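Local coordinates for protein CD1-2 antigen (Gallus gallus, PDB 3DBX) that probably presents lipid antigens to T cells, as an MHC class I-like CD1 glycoprotein paired with a second, light chain, at residues E8-G22 / Y95-T109. Numbering follows the deposited sequence.
With NAG (2-acetamido-2-deoxy-beta-D-glucopyranose), chain E.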
loop_
_atom_site.group_PDB
_atom_site.type_symbol
_atom_site.label_atom_id
_atom_site.label_comp_id
_atom_site.label_asym_id
_atom_site.label_seq_id
_atom_site.Cartn_x
_atom_site.Cartn_y
_atom_site.Cartn_z
ATOM N N GLU A 8 -4.633 17.390 4.121
ATOM C CA GLU A 8 -5.967 16.777 4.134
ATOM C C GLU A 8 -5.923 15.301 3.713
ATOM O O GLU A 8 -6.965 14.702 3.414
ATOM C CB GLU A 8 -6.929 17.561 3.230
ATOM C CG GLU A 8 -6.431 17.705 1.798
ATOM C CD GLU A 8 -7.438 18.361 0.869
ATOM O OE1 GLU A 8 -7.911 19.487 1.160
ATOM O OE2 GLU A 8 -7.736 17.749 -0.180
ATOM N N GLU A 9 -4.710 14.738 3.669
ATOM C CA GLU A 9 -4.519 13.293 3.618
ATOM C C GLU A 9 -5.005 12.742 4.947
ATOM O O GLU A 9 -5.433 11.592 5.042
ATOM C CB GLU A 9 -3.037 12.926 3.419
ATOM C CG GLU A 9 -2.538 12.965 1.948
ATOM C CD GLU A 9 -1.102 12.416 1.741
ATOM O OE1 GLU A 9 -0.648 11.533 2.507
ATOM O OE2 GLU A 9 -0.430 12.857 0.780
ATOM N N SER A 10 -4.950 13.591 5.971
ATOM C CA SER A 10 -5.298 13.192 7.328
ATOM C C SER A 10 -6.800 13.036 7.551
ATOM O O SER A 10 -7.214 12.446 8.547
ATOM C CB SER A 10 -4.694 14.147 8.351
ATOM O OG SER A 10 -4.389 13.433 9.536
ATOM N N GLN A 11 -7.604 13.571 6.631
ATOM C CA GLN A 11 -9.058 13.400 6.662
ATOM C C GLN A 11 -9.570 12.557 5.484
ATOM O O GLN A 11 -10.632 12.835 4.906
ATOM C CB GLN A 11 -9.745 14.770 6.746
ATOM C CG GLN A 11 -9.390 15.487 8.036
ATOM C CD GLN A 11 -9.880 16.904 8.089
ATOM O OE1 GLN A 11 -9.472 17.752 7.292
ATOM N NE2 GLN A 11 -10.751 17.180 9.051
ATOM N N PHE A 12 -8.787 11.532 5.141
ATOM C CA PHE A 12 -9.110 10.593 4.076
ATOM C C PHE A 12 -9.208 9.202 4.688
ATOM O O PHE A 12 -8.191 8.575 5.055
ATOM C CB PHE A 12 -8.045 10.643 2.960
ATOM C CG PHE A 12 -8.394 9.846 1.691
ATOM C CD1 PHE A 12 -9.693 9.447 1.402
ATOM C CD2 PHE A 12 -7.400 9.543 0.760
ATOM C CE1 PHE A 12 -9.997 8.734 0.223
ATOM C CE2 PHE A 12 -7.699 8.850 -0.413
ATOM C CZ PHE A 12 -9.004 8.445 -0.673
ATOM N N PHE A 13 -10.444 8.736 4.797
ATOM C CA PHE A 13 -10.770 7.423 5.342
ATOM C C PHE A 13 -11.021 6.425 4.211
ATOM O O PHE A 13 -11.810 6.699 3.322
ATOM C CB PHE A 13 -12.026 7.541 6.202
ATOM C CG PHE A 13 -12.385 6.283 6.907
ATOM C CD1 PHE A 13 -11.561 5.775 7.921
ATOM C CD2 PHE A 13 -13.535 5.592 6.571
ATOM C CE1 PHE A 13 -11.889 4.598 8.594
ATOM C CE2 PHE A 13 -13.865 4.404 7.233
ATOM C CZ PHE A 13 -13.043 3.922 8.253
ATOM N N GLN A 14 -10.334 5.284 4.255
ATOM C CA GLN A 14 -10.444 4.247 3.235
ATOM C C GLN A 14 -10.611 2.868 3.841
ATOM O O GLN A 14 -10.063 2.580 4.896
ATOM C CB GLN A 14 -9.200 4.229 2.352
ATOM C CG GLN A 14 -9.020 5.458 1.488
ATOM C CD GLN A 14 -7.848 5.292 0.532
ATOM O OE1 GLN A 14 -8.013 4.818 -0.584
ATOM N NE2 GLN A 14 -6.658 5.669 0.981
ATOM N N LEU A 15 -11.342 2.015 3.119
ATOM C CA LEU A 15 -11.595 0.647 3.483
ATOM C C LEU A 15 -11.222 -0.228 2.282
ATOM O O LEU A 15 -11.614 0.045 1.141
ATOM C CB LEU A 15 -13.081 0.453 3.804
ATOM C CG LEU A 15 -13.718 1.110 5.020
ATOM C CD1 LEU A 15 -15.263 1.018 4.941
ATOM C CD2 LEU A 15 -13.233 0.464 6.298
ATOM N N PHE A 16 -10.478 -1.288 2.551
ATOM C CA PHE A 16 -10.045 -2.249 1.538
ATOM C C PHE A 16 -10.461 -3.657 2.003
ATOM O O PHE A 16 -10.005 -4.098 3.042
ATOM C CB PHE A 16 -8.504 -2.217 1.475
ATOM C CG PHE A 16 -7.938 -0.911 1.017
ATOM C CD1 PHE A 16 -7.632 -0.710 -0.313
ATOM C CD2 PHE A 16 -7.718 0.123 1.914
ATOM C CE1 PHE A 16 -7.112 0.524 -0.751
ATOM C CE2 PHE A 16 -7.207 1.356 1.491
ATOM C CZ PHE A 16 -6.904 1.553 0.172
ATOM N N TYR A 17 -11.272 -4.371 1.239
ATOM C CA TYR A 17 -11.730 -5.710 1.634
ATOM C C TYR A 17 -11.494 -6.691 0.504
ATOM O O TYR A 17 -11.774 -6.361 -0.632
ATOM C CB TYR A 17 -13.226 -5.709 1.944
ATOM C CG TYR A 17 -13.558 -5.248 3.331
ATOM C CD1 TYR A 17 -13.806 -6.157 4.345
ATOM C CD2 TYR A 17 -13.586 -3.898 3.645
ATOM C CE1 TYR A 17 -14.104 -5.728 5.657
ATOM C CE2 TYR A 17 -13.879 -3.456 4.960
ATOM C CZ TYR A 17 -14.128 -4.380 5.947
ATOM O OH TYR A 17 -14.431 -3.949 7.233
ATOM N N THR A 18 -11.006 -7.884 0.847
ATOM C CA THR A 18 -10.776 -8.997 -0.098
ATOM C C THR A 18 -11.532 -10.226 0.416
ATOM O O THR A 18 -11.380 -10.647 1.584
ATOM C CB THR A 18 -9.296 -9.320 -0.232
ATOM O OG1 THR A 18 -8.602 -8.154 -0.691
ATOM C CG2 THR A 18 -9.051 -10.458 -1.206
ATOM N N LEU A 19 -12.396 -10.738 -0.443
ATOM C CA LEU A 19 -13.209 -11.894 -0.148
ATOM C C LEU A 19 -12.756 -12.965 -1.134
ATOM O O LEU A 19 -13.052 -12.867 -2.308
ATOM C CB LEU A 19 -14.694 -11.560 -0.353
ATOM C CG LEU A 19 -15.413 -10.773 0.749
ATOM C CD1 LEU A 19 -14.741 -9.413 0.980
ATOM C CD2 LEU A 19 -16.865 -10.579 0.458
ATOM N N LEU A 20 -11.969 -13.920 -0.648
ATOM C CA LEU A 20 -11.486 -15.040 -1.444
ATOM C C LEU A 20 -12.387 -16.223 -1.189
ATOM O O LEU A 20 -12.374 -16.847 -0.110
ATOM C CB LEU A 20 -10.027 -15.389 -1.134
ATOM C CG LEU A 20 -9.466 -16.716 -1.692
ATOM C CD1 LEU A 20 -9.790 -16.998 -3.194
ATOM C CD2 LEU A 20 -7.957 -16.773 -1.442
ATOM N N LEU A 21 -13.181 -16.520 -2.205
ATOM C CA LEU A 21 -14.186 -17.535 -2.134
ATOM C C LEU A 21 -13.598 -18.827 -2.722
ATOM O O LEU A 21 -13.724 -19.098 -3.912
ATOM C CB LEU A 21 -15.428 -17.050 -2.891
ATOM C CG LEU A 21 -16.478 -16.172 -2.191
ATOM C CD1 LEU A 21 -15.903 -15.102 -1.295
ATOM C CD2 LEU A 21 -17.488 -15.591 -3.194
ATOM N N GLY A 22 -12.951 -19.599 -1.847
ATOM C CA GLY A 22 -12.292 -20.866 -2.184
ATOM C C GLY A 22 -13.171 -21.911 -2.819
ATOM O O GLY A 22 -13.038 -22.184 -4.003
ATOM N N TYR A 95 -15.966 -21.506 -8.517
ATOM C CA TYR A 95 -14.882 -21.223 -7.558
ATOM C C TYR A 95 -13.491 -21.703 -8.060
ATOM O O TYR A 95 -13.422 -22.632 -8.858
ATOM C CB TYR A 95 -15.204 -21.879 -6.203
ATOM C CG TYR A 95 -16.508 -21.418 -5.539
ATOM C CD1 TYR A 95 -16.509 -20.426 -4.558
ATOM C CD2 TYR A 95 -17.727 -21.976 -5.899
ATOM C CE1 TYR A 95 -17.705 -20.011 -3.944
ATOM C CE2 TYR A 95 -18.926 -21.566 -5.300
ATOM C CZ TYR A 95 -18.903 -20.580 -4.327
ATOM O OH TYR A 95 -20.093 -20.192 -3.743
ATOM N N PRO A 96 -12.379 -21.081 -7.590
ATOM C CA PRO A 96 -12.294 -19.917 -6.683
ATOM C C PRO A 96 -12.685 -18.638 -7.393
ATOM O O PRO A 96 -12.563 -18.525 -8.616
ATOM C CB PRO A 96 -10.799 -19.863 -6.281
ATOM C CG PRO A 96 -10.179 -21.171 -6.824
ATOM C CD PRO A 96 -11.040 -21.561 -7.977
ATOM N N ARG A 97 -13.197 -17.700 -6.620
ATOM C CA ARG A 97 -13.471 -16.355 -7.079
ATOM C C ARG A 97 -12.854 -15.410 -6.044
ATOM O O ARG A 97 -12.953 -15.664 -4.849
ATOM C CB ARG A 97 -14.980 -16.119 -7.163
ATOM C CG ARG A 97 -15.629 -16.673 -8.398
ATOM C CD ARG A 97 -15.240 -15.904 -9.636
ATOM N NE ARG A 97 -15.450 -16.727 -10.820
ATOM C CZ ARG A 97 -15.079 -16.389 -12.046
ATOM N NH1 ARG A 97 -14.462 -15.239 -12.275
ATOM N NH2 ARG A 97 -15.291 -17.220 -13.036
ATOM N N VAL A 98 -12.181 -14.358 -6.492
ATOM C CA VAL A 98 -11.718 -13.326 -5.568
ATOM C C VAL A 98 -12.467 -12.022 -5.822
ATOM O O VAL A 98 -12.379 -11.440 -6.915
ATOM C CB VAL A 98 -10.198 -13.031 -5.671
ATOM C CG1 VAL A 98 -9.749 -12.137 -4.507
ATOM C CG2 VAL A 98 -9.383 -14.295 -5.691
ATOM N N PHE A 99 -13.164 -11.539 -4.795
ATOM C CA PHE A 99 -13.830 -10.235 -4.871
ATOM C C PHE A 99 -13.089 -9.225 -4.020
ATOM O O PHE A 99 -12.520 -9.594 -3.004
ATOM C CB PHE A 99 -15.299 -10.326 -4.428
ATOM C CG PHE A 99 -16.184 -11.100 -5.392
ATOM C CD1 PHE A 99 -16.916 -10.434 -6.372
ATOM C CD2 PHE A 99 -16.285 -12.484 -5.305
ATOM C CE1 PHE A 99 -17.723 -11.136 -7.265
ATOM C CE2 PHE A 99 -17.096 -13.191 -6.173
ATOM C CZ PHE A 99 -17.823 -12.516 -7.158
ATOM N N GLN A 100 -13.113 -7.953 -4.423
ATOM C CA GLN A 100 -12.442 -6.869 -3.679
ATOM C C GLN A 100 -13.334 -5.629 -3.613
ATOM O O GLN A 100 -14.096 -5.349 -4.552
ATOM C CB GLN A 100 -11.089 -6.533 -4.305
ATOM C CG GLN A 100 -10.018 -7.636 -4.149
ATOM C CD GLN A 100 -8.884 -7.525 -5.126
ATOM O OE1 GLN A 100 -8.971 -8.048 -6.210
ATOM N NE2 GLN A 100 -7.801 -6.867 -4.732
ATOM N N ILE A 101 -13.255 -4.901 -2.495
ATOM C CA ILE A 101 -14.101 -3.723 -2.259
ATOM C C ILE A 101 -13.251 -2.567 -1.751
ATOM O O ILE A 101 -12.597 -2.685 -0.718
ATOM C CB ILE A 101 -15.250 -4.003 -1.223
ATOM C CG1 ILE A 101 -16.185 -5.118 -1.702
ATOM C CG2 ILE A 101 -16.085 -2.737 -0.965
ATOM C CD1 ILE A 101 -15.864 -6.490 -1.135
ATOM N N HIS A 102 -13.254 -1.457 -2.480
ATOM C CA HIS A 102 -12.487 -0.286 -2.085
ATOM C C HIS A 102 -13.463 0.862 -1.908
ATOM O O HIS A 102 -14.160 1.233 -2.837
ATOM C CB HIS A 102 -11.416 0.033 -3.131
ATOM C CG HIS A 102 -10.575 1.224 -2.792
ATOM N ND1 HIS A 102 -9.894 1.942 -3.747
ATOM C CD2 HIS A 102 -10.296 1.818 -1.601
ATOM C CE1 HIS A 102 -9.232 2.931 -3.165
ATOM N NE2 HIS A 102 -9.470 2.888 -1.863
ATOM N N THR A 103 -13.501 1.394 -0.686
ATOM C CA THR A 103 -14.354 2.497 -0.313
ATOM C C THR A 103 -13.489 3.653 0.222
ATOM O O THR A 103 -12.429 3.417 0.814
ATOM C CB THR A 103 -15.324 2.036 0.802
ATOM O OG1 THR A 103 -16.072 0.899 0.349
ATOM C CG2 THR A 103 -16.278 3.125 1.181
ATOM N N GLY A 104 -13.950 4.892 0.040
ATOM C CA GLY A 104 -13.266 6.058 0.595
ATOM C C GLY A 104 -14.179 7.222 0.919
ATOM O O GLY A 104 -15.243 7.363 0.328
ATOM N N CYS A 105 -13.730 8.050 1.862
ATOM C CA CYS A 105 -14.388 9.302 2.245
ATOM C C CYS A 105 -13.286 10.318 2.562
ATOM O O CYS A 105 -12.492 10.111 3.498
ATOM C CB CYS A 105 -15.276 9.087 3.485
ATOM S SG CYS A 105 -16.259 10.511 4.028
ATOM N N LYS A 106 -13.219 11.382 1.771
ATOM C CA LYS A 106 -12.286 12.484 2.001
ATOM C C LYS A 106 -13.068 13.718 2.424
ATOM O O LYS A 106 -14.115 14.007 1.843
ATOM C CB LYS A 106 -11.516 12.796 0.716
ATOM C CG LYS A 106 -10.218 13.587 0.900
ATOM C CD LYS A 106 -9.352 13.503 -0.362
ATOM C CE LYS A 106 -7.879 13.203 -0.025
ATOM N NZ LYS A 106 -7.103 12.616 -1.178
ATOM N N LEU A 107 -12.567 14.437 3.436
ATOM C CA LEU A 107 -13.122 15.755 3.822
ATOM C C LEU A 107 -12.171 16.907 3.499
ATOM O O LEU A 107 -11.120 17.062 4.142
ATOM C CB LEU A 107 -13.476 15.811 5.317
ATOM C CG LEU A 107 -14.278 14.726 6.049
ATOM C CD1 LEU A 107 -14.870 15.343 7.311
ATOM C CD2 LEU A 107 -15.397 14.138 5.198
ATOM N N TYR A 108 -12.550 17.712 2.508
ATOM C CA TYR A 108 -11.822 18.942 2.182
ATOM C C TYR A 108 -12.233 20.022 3.169
ATOM O O TYR A 108 -13.391 20.072 3.591
ATOM C CB TYR A 108 -12.111 19.403 0.743
ATOM C CG TYR A 108 -11.866 18.329 -0.299
ATOM C CD1 TYR A 108 -10.585 18.089 -0.794
ATOM C CD2 TYR A 108 -12.912 17.543 -0.775
ATOM C CE1 TYR A 108 -10.354 17.099 -1.738
ATOM C CE2 TYR A 108 -12.692 16.552 -1.723
ATOM C CZ TYR A 108 -11.411 16.335 -2.200
ATOM O OH TYR A 108 -11.190 15.354 -3.140
ATOM N N THR A 109 -11.295 20.884 3.544
ATOM C CA THR A 109 -11.609 21.934 4.515
ATOM C C THR A 109 -12.315 23.149 3.879
ATOM O O THR A 109 -12.207 24.267 4.383
ATOM C CB THR A 109 -10.378 22.333 5.385
ATOM O OG1 THR A 109 -9.247 22.610 4.549
ATOM C CG2 THR A 109 -10.023 21.204 6.362
HETATM C C1 NAG E . -13.958 23.035 -2.653
HETATM C C2 NAG E . -13.892 23.821 -3.968
HETATM C C3 NAG E . -14.153 22.869 -5.134
HETATM C C4 NAG E . -13.159 21.701 -5.107
HETATM C C5 NAG E . -13.083 21.068 -3.712
HETATM C C6 NAG E . -11.930 20.074 -3.636
HETATM C C7 NAG E . -14.390 26.212 -3.831
HETATM C C8 NAG E . -14.778 27.193 -4.901
HETATM N N2 NAG E . -14.807 24.951 -3.981
HETATM O O3 NAG E . -14.035 23.568 -6.351
HETATM O O4 NAG E . -13.503 20.719 -6.069
HETATM O O5 NAG E . -12.936 22.048 -2.692
HETATM O O6 NAG E . -10.729 20.734 -3.304
HETATM O O7 NAG E . -13.719 26.589 -2.870
#
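Strands 12-21 and 97-107 are the two central strands of the antiparallel sheet that floors the MHC-like platform, and their axes run at 172° to each other. Hydrogen-bonded pairs from Phe13 with Cys105 to Leu21 with Arg97 carry paired backbone bonds, for example Leu19 N to Phe99 O at 2.8 Å. On the face bearing Phe12, Gln14 and Phe16, His102 makes two contacts, a hydrogen bond and a ring-to-ring contact. Its NE2 donates to Gln14 OE1 at 2.7 Å, with the oxygen only 3° out of the imidazole plane. The imidazole lies nearly parallel to the Phe16 ring but slid aside, so that the two barely overlap, centroids 4.5 Å apart, with Phe16 CE1 over the imidazole face. The histidine gets there because CG stands anti to the backbone N (chi1 -180°), which brings the imidazole close to strand 12-21. Phe12 is sandwiched: Gln14 CG sits over one face, and Lys106 spreads over the other, its NZ 4.2 Å from the ring centroid in an off-centre cation-pi contact. Phe16, Thr18, Gln100 and His102 also meet the chain of another protein, to which both ends of the Gln100 amide are hydrogen-bonded. The face bearing Phe13, Leu15 and Leu19 is mostly apolar and turned to the helices: Leu19 CD1 meets Ile101 CD1 at 3.8 Å. Phe13 packs edge-to-face on Phe170 and Tyr173 of helix 156-180, and Thr103 touches a bound palmitic acid. One face serving a partner chain and the other a lipid-binding groove between the two helices above the sheet is the hallmark of the CD1 alpha1-alpha2 platform.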